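Local coordinates for protein guanidinopropionase (PDB 3NIQ) that hydrolyses 3-guanidinopropanoate to beta-alanine and urea as a homohexameric manganese enzyme of the arginase family, at residues Ile209-Glu212 with Glu213-Glu216. Numbering follows the deposited sequence.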
# COMPACT_ATOMS: atom_id res chain seq x y z
N ILE A 209 27.32 13.13 -18.35
CA ILE A 209 26.72 12.17 -19.27
C ILE A 209 25.24 12.09 -18.96
O ILE A 209 24.80 11.30 -18.11
CB ILE A 209 27.42 10.80 -19.21
CG1 ILE A 209 28.91 10.99 -19.55
CG2 ILE A 209 26.75 9.80 -20.15
CD1 ILE A 209 29.78 9.74 -19.35
N HIS A 210 24.48 12.94 -19.64
CA HIS A 210 23.02 12.91 -19.57
C HIS A 210 22.46 11.54 -19.93
O HIS A 210 23.10 10.78 -20.67
CB HIS A 210 22.41 13.96 -20.51
CG HIS A 210 22.58 15.37 -20.01
ND1 HIS A 210 23.72 16.10 -20.25
CD2 HIS A 210 21.76 16.16 -19.29
CE1 HIS A 210 23.59 17.30 -19.70
NE2 HIS A 210 22.41 17.36 -19.10
N MET A 211 21.26 11.24 -19.43
CA MET A 211 20.59 9.98 -19.75
C MET A 211 20.61 9.67 -21.25
O MET A 211 20.87 8.53 -21.65
CB MET A 211 19.13 10.01 -19.26
CG MET A 211 18.49 8.68 -19.29
SD MET A 211 19.17 7.57 -18.04
CE MET A 211 18.54 6.03 -18.70
N GLU A 212 20.35 10.69 -22.06
CA GLU A 212 20.31 10.52 -23.52
C GLU A 212 21.64 10.02 -24.04
O GLU A 212 21.68 9.09 -24.85
CB GLU A 212 19.92 11.83 -24.22
CG GLU A 212 18.48 12.29 -23.98
CD GLU A 212 18.20 12.78 -22.55
OE1 GLU A 212 19.11 13.34 -21.89
OE2 GLU A 212 17.05 12.60 -22.08
N GLU A 213 22.73 10.60 -23.55
CA GLU A 213 24.08 10.22 -24.02
C GLU A 213 24.49 8.85 -23.48
O GLU A 213 25.16 8.07 -24.17
CB GLU A 213 25.12 11.29 -23.66
CG GLU A 213 26.53 10.95 -24.21
CD GLU A 213 27.60 11.98 -23.86
OE1 GLU A 213 27.39 12.82 -22.95
OE2 GLU A 213 28.65 11.94 -24.51
N PHE A 214 24.06 8.53 -22.26
CA PHE A 214 24.24 7.20 -21.71
C PHE A 214 23.59 6.14 -22.59
O PHE A 214 24.16 5.08 -22.84
CB PHE A 214 23.66 7.09 -20.30
CG PHE A 214 23.53 5.67 -19.81
CD1 PHE A 214 24.65 4.84 -19.76
CD2 PHE A 214 22.29 5.15 -19.42
CE1 PHE A 214 24.55 3.53 -19.31
CE2 PHE A 214 22.18 3.83 -18.95
CZ PHE A 214 23.31 3.01 -18.90
N VAL A 215 22.39 6.44 -23.07
CA VAL A 215 21.69 5.55 -24.00
C VAL A 215 22.42 5.43 -25.36
O VAL A 215 22.61 4.33 -25.88
CB VAL A 215 20.20 5.98 -24.18
CG1 VAL A 215 19.55 5.29 -25.40
CG2 VAL A 215 19.40 5.65 -22.89
N GLU A 216 22.84 6.55 -25.92
CA GLU A 216 23.61 6.54 -27.19
C GLU A 216 24.94 5.77 -27.10
O GLU A 216 25.30 5.04 -28.02
CB GLU A 216 23.90 7.97 -27.67
CG GLU A 216 22.68 8.71 -28.20
CD GLU A 216 22.87 10.22 -28.22
OE1 GLU A 216 23.81 10.74 -27.57
OE2 GLU A 216 22.07 10.91 -28.89
O HOH W 1 25.25 14.33 -22.13
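Met211 lies alongside Phe214, its chain pointing the same way as the benzyl group, and brings its methyl to the rim of the ring: CE of Met211 sits in the ring plane, 3.9 Å from CD2 of Phe214. The bend at chi2 (70°) swings SD toward the Phe214 side, and the terminal methyl then runs on roughly along the helix, at the ring edge. From the strand side, the CG2 branch of Ile209 packs on the backbone of Phe214, 3.6 Å from its N, and lies 4.1 Å from its CB. The phenylalanine ring continues inward to Leu268 and Gln264 of helix 262-270.

On another side of the turn a water links His210 to Glu213. It accepts from the backbone N of His210 at 3.0 Å, lies in the imidazole plane beside ND1 of His210 at 3.0 Å, and donates to OE1 of Glu213 at 2.7 Å. The glutamate reaches back with CG anti to its own backbone N (chi1 -176°) and the chain fully extended, crossing Ile209 at about a right angle. Its other oxygen, OE2, forms a salt bridge with Arg207, so both carboxylate oxygens are engaged and the group's rotation is restrained. Glu212 turns its carboxylate to the second subunit, with a salt bridge to Arg270 and a hydrogen bond to His73 of that chain.

The backbone begins its helical bonding here. The carbonyl O of His210, the N-cap residue, accepts from the backbone N of Phe214 at 2.9 Å, and Met211 and Glu212 repeat the pattern with Val215 and Glu216. This is a strand-to-helix junction, where the chain leaves strand 207-210, outermost in the parallel sheet of this chain, and enters helix 211-230 of the alpha/beta arginase fold.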